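Local coordinates for mandalate racemase/muconate lactonizing enzyme (Unidentified, PDB 4E4U), which is a putative member of the mandelate racemase/muconate lactonizing enzyme family, in the enolase superfamily, and probably acts as an isomerase, its substrate not being established, at residues Ala12-His17 against Lys376-Tyr381; His343-Lys348 against Met372-Arg377. All coordinates share one frame; numbering follows the deposited sequence.

Overall arrangement
Both contacts use helix 372-377 or the chain that leaves it, and their centres lie about 10 Å apart. Contact 2 is the more buried: three valines pack the helix itself against the end of helix 341-345 in the C-terminal part of the enolase fold, and a charged pair with its water lies on the exposed side. Contact 1 is a surface contact. There His378-Tyr381, which follow the same helix, meet the end of strand 3-12 of the N-terminal domain. Contact 2 has no direct hydrogen bond between its segments and is mostly apolar, while contact 1 mixes a backbone hydrogen bond and a bridging water with apolar touches. Each buries a similar area.

Contact 1 (Ala12-His17 against Lys376-Tyr381); sequences AVPPPH and KRHTPY
Ala12 and His378 meet through their backbones. The amide N of Ala12 donates to the carbonyl O of His378 at 2.8 Å, with an N-H...O angle of 162°. The methyl of Ala12 comes close to the same acceptor, with CB 3.5 Å from His378 O. The carbonyl of Ala12 is linked to the same residue by water: one molecule donates to Ala12 O at 2.8 Å and lies 2.9 Å from His378 ND1, in the plane of the imidazole. The side chain of His378 is turned with CG anti to its own carbonyl carbon (chi1 -64°), which brings ND1 to this water. The side chains of Pro14 and His378 cross at about a right angle, Pro14 CG touching His378 CE1 at 3.9 Å. Beyond the cis peptide before Pro380, Tyr381 offers a ring edge to Ala12, CD1 lying 3.9 Å from Ala12 CB. The hydroxyl of Tyr381 is hydrogen-bonded to the backbone O of Arg385, and its ring meets that of Tyr22. The imidazole of His378 also meets Phe342 edge-to-face. The contact links the N-terminal domain of an enolase-superfamily protein to the chain following the barrel domain. It joins the end of strand 3-12, an outer strand of the three-stranded N-terminal sheet, to the chain leaving helix 372-377. His378 and Thr379 also touch Val11 on this strand.

Contact 2 (His343-Lys348 against Met372-Arg377); sequences HAEVVK and MDVVKR
The backbones of Val346 and Val374 come nearest here, their CA atoms 5.7 Å apart, as the chain leaving helix 341-345 passes helix 372-377. Both segments belong to the C-terminal part of an enolase-superfamily protein, whose barrel is of the TIM type, and both lie well away from the centre of the chain. Val374 points at the other segment. Its CG2 meets the carbonyl O of Glu345 at 3.5 Å, and CG1 reaches Val346 CA at 3.9 Å. With CG1 anti to the backbone N (chi1 174°) and CG2 beside that N, both methyls come up against the Glu345 carbonyl O, CG1 at 3.8 Å. Next to it, the CG2 methyls of Val346 and Val375 touch at 3.8 Å, the two side chains crossing at a slant. Val346 also lies on Pro314 of helix 314-325, and Val375 on His9 and Val11 of strand 3-12. On the side toward solvent, the extended Glu345 and the bent Arg377 cross at about a right angle. Their ion pair is long, with Glu345 OE2 3.9 Å from Arg377 NH2, and the carboxylate and guanidinium planes are 42° apart. OE2 lies at the guanidinium edge, while Val374 CA lies over one face, offset toward its edge. A water closes the gap: it donates to Glu345 OE2 at 2.6 Å and accepts from Arg377 NH2 at 3.1 Å.

Contact 1 (Ala12-His17 against Lys376-Tyr381)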
loop_
_atom_site.group_PDB
_atom_site.type_symbol
_atom_site.label_atom_id
_atom_site.label_comp_id
_atom_site.label_asym_id
_atom_site.label_seq_id
_atom_site.Cartn_x
_atom_site.Cartn_y
_atom_site.Cartn_z
ATOM N N ALA A 12 3.484 1.605 51.088
ATOM C CA ALA A 12 2.609 0.438 51.046
ATOM C C ALA A 12 1.156 0.893 51.090
ATOM O O ALA A 12 0.746 1.579 52.027
ATOM C CB ALA A 12 2.902 -0.483 52.223
ATOM N N VAL A 13 0.378 0.509 50.084
ATOM C CA VAL A 13 -1.041 0.838 50.052
ATOM C C VAL A 13 -1.791 -0.139 50.959
ATOM O O VAL A 13 -1.654 -1.346 50.813
ATOM C CB VAL A 13 -1.591 0.761 48.614
ATOM C CG1 VAL A 13 -3.070 1.096 48.588
ATOM C CG2 VAL A 13 -0.809 1.694 47.685
ATOM N N PRO A 14 -2.577 0.374 51.920
ATOM C CA PRO A 14 -3.260 -0.543 52.843
ATOM C C PRO A 14 -4.259 -1.448 52.126
ATOM O O PRO A 14 -4.784 -1.059 51.077
ATOM C CB PRO A 14 -4.010 0.405 53.788
ATOM C CG PRO A 14 -3.305 1.720 53.668
ATOM C CD PRO A 14 -2.836 1.787 52.245
ATOM N N PRO A 15 -4.523 -2.644 52.682
ATOM C CA PRO A 15 -5.588 -3.486 52.125
ATOM C C PRO A 15 -6.892 -2.690 52.103
ATOM O O PRO A 15 -7.106 -1.875 53.007
ATOM C CB PRO A 15 -5.678 -4.647 53.122
ATOM C CG PRO A 15 -4.326 -4.696 53.772
ATOM C CD PRO A 15 -3.864 -3.268 53.844
ATOM N N PRO A 16 -7.756 -2.907 51.097
ATOM C CA PRO A 16 -7.680 -3.916 50.033
ATOM C C PRO A 16 -6.873 -3.495 48.798
ATOM O O PRO A 16 -7.141 -4.010 47.711
ATOM C CB PRO A 16 -9.151 -4.110 49.654
ATOM C CG PRO A 16 -9.760 -2.766 49.883
ATOM C CD PRO A 16 -9.016 -2.144 51.039
ATOM N N HIS A 17 -5.914 -2.586 48.963
ATOM C CA HIS A 17 -4.962 -2.231 47.907
ATOM C C HIS A 17 -5.601 -1.586 46.671
ATOM O O HIS A 17 -5.282 -1.942 45.532
ATOM C CB HIS A 17 -4.106 -3.450 47.511
ATOM C CG HIS A 17 -3.610 -4.246 48.682
ATOM N ND1 HIS A 17 -2.734 -3.735 49.614
ATOM C CD2 HIS A 17 -3.868 -5.520 49.067
ATOM C CE1 HIS A 17 -2.478 -4.655 50.529
ATOM N NE2 HIS A 17 -3.152 -5.747 50.219
ATOM N N LYS A 376 5.581 8.194 56.218
ATOM C CA LYS A 376 6.478 7.472 57.120
ATOM C C LYS A 376 5.797 6.280 57.798
ATOM O O LYS A 376 6.418 5.236 57.995
ATOM C CB LYS A 376 7.076 8.409 58.172
ATOM C CG LYS A 376 8.022 9.459 57.602
ATOM C CD LYS A 376 8.483 10.436 58.676
ATOM C CE LYS A 376 9.014 11.720 58.053
ATOM N NZ LYS A 376 9.899 12.468 58.992
ATOM N N ARG A 377 4.521 6.433 58.139
ATOM C CA ARG A 377 3.780 5.365 58.802
ATOM C C ARG A 377 3.444 4.207 57.860
ATOM O O ARG A 377 3.098 3.118 58.317
ATOM C CB ARG A 377 2.492 5.903 59.442
ATOM C CG ARG A 377 2.711 6.910 60.563
ATOM C CD ARG A 377 1.479 7.031 61.457
ATOM N NE ARG A 377 0.268 7.356 60.702
ATOM C CZ ARG A 377 -0.094 8.593 60.373
ATOM N NH1 ARG A 377 0.666 9.622 60.716
ATOM N NH2 ARG A 377 -1.213 8.804 59.692
ATOM N N HIS A 378 3.544 4.438 56.552
ATOM C CA HIS A 378 3.191 3.409 55.576
ATOM C C HIS A 378 4.384 2.974 54.729
ATOM O O HIS A 378 4.226 2.469 53.619
ATOM C CB HIS A 378 2.010 3.874 54.714
ATOM C CG HIS A 378 0.754 4.076 55.498
ATOM N ND1 HIS A 378 -0.197 3.088 55.658
ATOM C CD2 HIS A 378 0.308 5.142 56.210
ATOM C CE1 HIS A 378 -1.179 3.545 56.415
ATOM N NE2 HIS A 378 -0.897 4.781 56.767
ATOM N N THR A 379 5.576 3.174 55.280
ATOM C CA THR A 379 6.805 2.650 54.707
ATOM C C THR A 379 7.495 1.869 55.823
ATOM O O THR A 379 7.413 2.259 56.987
ATOM C CB THR A 379 7.727 3.783 54.199
ATOM O OG1 THR A 379 8.050 4.662 55.278
ATOM C CG2 THR A 379 7.050 4.584 53.101
ATOM N N PRO A 380 8.175 0.762 55.484
ATOM C CA PRO A 380 8.383 0.241 54.131
ATOM C C PRO A 380 7.304 -0.743 53.684
ATOM O O PRO A 380 6.554 -1.268 54.509
ATOM C CB PRO A 380 9.715 -0.499 54.262
ATOM C CG PRO A 380 9.675 -1.039 55.656
ATOM C CD PRO A 380 8.934 -0.012 56.485
ATOM N N TYR A 381 7.226 -0.974 52.378
ATOM C CA TYR A 381 6.412 -2.051 51.832
ATOM C C TYR A 381 7.156 -3.367 52.061
ATOM O O TYR A 381 8.345 -3.471 51.766
ATOM C CB TYR A 381 6.175 -1.814 50.339
ATOM C CG TYR A 381 5.507 -2.958 49.608
ATOM C CD1 TYR A 381 4.156 -3.231 49.789
ATOM C CD2 TYR A 381 6.221 -3.751 48.718
ATOM C CE1 TYR A 381 3.542 -4.268 49.116
ATOM C CE2 TYR A 381 5.613 -4.795 48.036
ATOM C CZ TYR A 381 4.274 -5.044 48.237
ATOM O OH TYR A 381 3.660 -6.078 47.573
HETATM O O HOH W 1 0.157 0.435 54.478
#

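Contact 2 (His343-Lys348 against Met372-Arg377)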
loop_
_atom_site.group_PDB
_atom_site.type_symbol
_atom_site.label_atom_id
_atom_site.label_comp_id
_atom_site.label_asym_id
_atom_site.label_seq_id
_atom_site.Cartn_x
_atom_site.Cartn_y
_atom_site.Cartn_z
ATOM N N HIS A 343 -5.845 7.682 49.020
ATOM C CA HIS A 343 -5.438 8.716 48.064
ATOM C C HIS A 343 -5.537 10.120 48.648
ATOM O O HIS A 343 -4.782 11.015 48.264
ATOM C CB HIS A 343 -6.271 8.652 46.783
ATOM C CG HIS A 343 -5.820 7.589 45.829
ATOM N ND1 HIS A 343 -6.301 6.303 45.877
ATOM C CD2 HIS A 343 -4.924 7.630 44.818
ATOM C CE1 HIS A 343 -5.714 5.586 44.932
ATOM N NE2 HIS A 343 -4.877 6.365 44.274
ATOM N N ALA A 344 -6.484 10.323 49.557
ATOM C CA ALA A 344 -6.629 11.612 50.211
ATOM C C ALA A 344 -5.709 11.684 51.425
ATOM O O ALA A 344 -5.128 12.730 51.713
ATOM C CB ALA A 344 -8.073 11.835 50.626
ATOM N N GLU A 345 -5.570 10.571 52.136
ATOM C CA GLU A 345 -4.816 10.566 53.386
ATOM C C GLU A 345 -3.331 10.872 53.182
ATOM O O GLU A 345 -2.694 11.515 54.016
ATOM C CB GLU A 345 -4.970 9.221 54.093
ATOM C CG GLU A 345 -4.490 9.250 55.535
ATOM C CD GLU A 345 -4.569 7.898 56.212
ATOM O OE1 GLU A 345 -4.986 6.921 55.550
ATOM O OE2 GLU A 345 -4.211 7.813 57.406
ATOM N N VAL A 346 -2.778 10.411 52.066
ATOM C CA VAL A 346 -1.340 10.500 51.855
ATOM C C VAL A 346 -0.871 11.883 51.368
ATOM O O VAL A 346 0.332 12.138 51.274
ATOM C CB VAL A 346 -0.848 9.368 50.922
ATOM C CG1 VAL A 346 -1.117 9.705 49.463
ATOM C CG2 VAL A 346 0.621 9.062 51.170
ATOM N N VAL A 347 -1.813 12.781 51.086
ATOM C CA VAL A 347 -1.450 14.133 50.643
ATOM C C VAL A 347 -2.011 15.210 51.571
ATOM O O VAL A 347 -2.950 14.959 52.330
ATOM C CB VAL A 347 -1.884 14.424 49.189
ATOM C CG1 VAL A 347 -1.079 13.578 48.203
ATOM C CG2 VAL A 347 -3.387 14.216 49.022
ATOM N N LYS A 348 -1.429 16.406 51.504
ATOM C CA LYS A 348 -1.848 17.522 52.353
ATOM C C LYS A 348 -3.196 18.087 51.911
ATOM O O LYS A 348 -4.043 18.418 52.739
ATOM C CB LYS A 348 -0.790 18.627 52.343
ATOM C CG LYS A 348 0.586 18.188 52.840
ATOM C CD LYS A 348 0.595 17.915 54.334
ATOM C CE LYS A 348 0.528 19.209 55.141
ATOM N NZ LYS A 348 0.523 18.968 56.617
ATOM N N MET A 372 4.104 13.811 54.858
ATOM C CA MET A 372 5.237 12.951 55.187
ATOM C C MET A 372 5.035 12.125 56.452
ATOM O O MET A 372 5.629 11.058 56.593
ATOM C CB MET A 372 6.539 13.753 55.261
ATOM C CG MET A 372 6.956 14.339 53.921
ATOM S SD MET A 372 6.879 13.156 52.553
ATOM C CE MET A 372 8.137 11.982 53.043
ATOM N N ASP A 373 4.199 12.596 57.367
ATOM C CA ASP A 373 3.912 11.799 58.549
ATOM C C ASP A 373 3.138 10.535 58.162
ATOM O O ASP A 373 3.417 9.447 58.663
ATOM C CB ASP A 373 3.160 12.627 59.588
ATOM C CG ASP A 373 3.996 13.771 60.135
ATOM O OD1 ASP A 373 5.210 13.575 60.364
ATOM O OD2 ASP A 373 3.441 14.867 60.336
ATOM N N VAL A 374 2.188 10.676 57.243
ATOM C CA VAL A 374 1.444 9.524 56.741
ATOM C C VAL A 374 2.356 8.606 55.931
ATOM O O VAL A 374 2.335 7.384 56.107
ATOM C CB VAL A 374 0.225 9.962 55.902
ATOM C CG1 VAL A 374 -0.463 8.755 55.270
ATOM C CG2 VAL A 374 -0.749 10.759 56.767
ATOM N N VAL A 375 3.165 9.194 55.052
ATOM C CA VAL A 375 4.134 8.430 54.269
ATOM C C VAL A 375 5.032 7.583 55.172
ATOM O O VAL A 375 5.209 6.387 54.929
ATOM C CB VAL A 375 4.993 9.353 53.380
ATOM C CG1 VAL A 375 6.161 8.587 52.769
ATOM C CG2 VAL A 375 4.138 9.974 52.288
ATOM N N LYS A 376 5.581 8.194 56.218
ATOM C CA LYS A 376 6.478 7.472 57.120
ATOM C C LYS A 376 5.797 6.280 57.798
ATOM O O LYS A 376 6.418 5.236 57.995
ATOM C CB LYS A 376 7.076 8.409 58.172
ATOM C CG LYS A 376 8.022 9.459 57.602
ATOM C CD LYS A 376 8.483 10.436 58.676
ATOM C CE LYS A 376 9.014 11.720 58.053
ATOM N NZ LYS A 376 9.899 12.468 58.992
ATOM N N ARG A 377 4.521 6.433 58.139
ATOM C CA ARG A 377 3.780 5.365 58.802
ATOM C C ARG A 377 3.444 4.207 57.860
ATOM O O ARG A 377 3.098 3.118 58.317
ATOM C CB ARG A 377 2.492 5.903 59.442
ATOM C CG ARG A 377 2.711 6.910 60.563
ATOM C CD ARG A 377 1.479 7.031 61.457
ATOM N NE ARG A 377 0.268 7.356 60.702
ATOM C CZ ARG A 377 -0.094 8.593 60.373
ATOM N NH1 ARG A 377 0.666 9.622 60.716
ATOM N NH2 ARG A 377 -1.213 8.804 59.692
HETATM O O HOH W 2 -2.492 6.206 58.594
#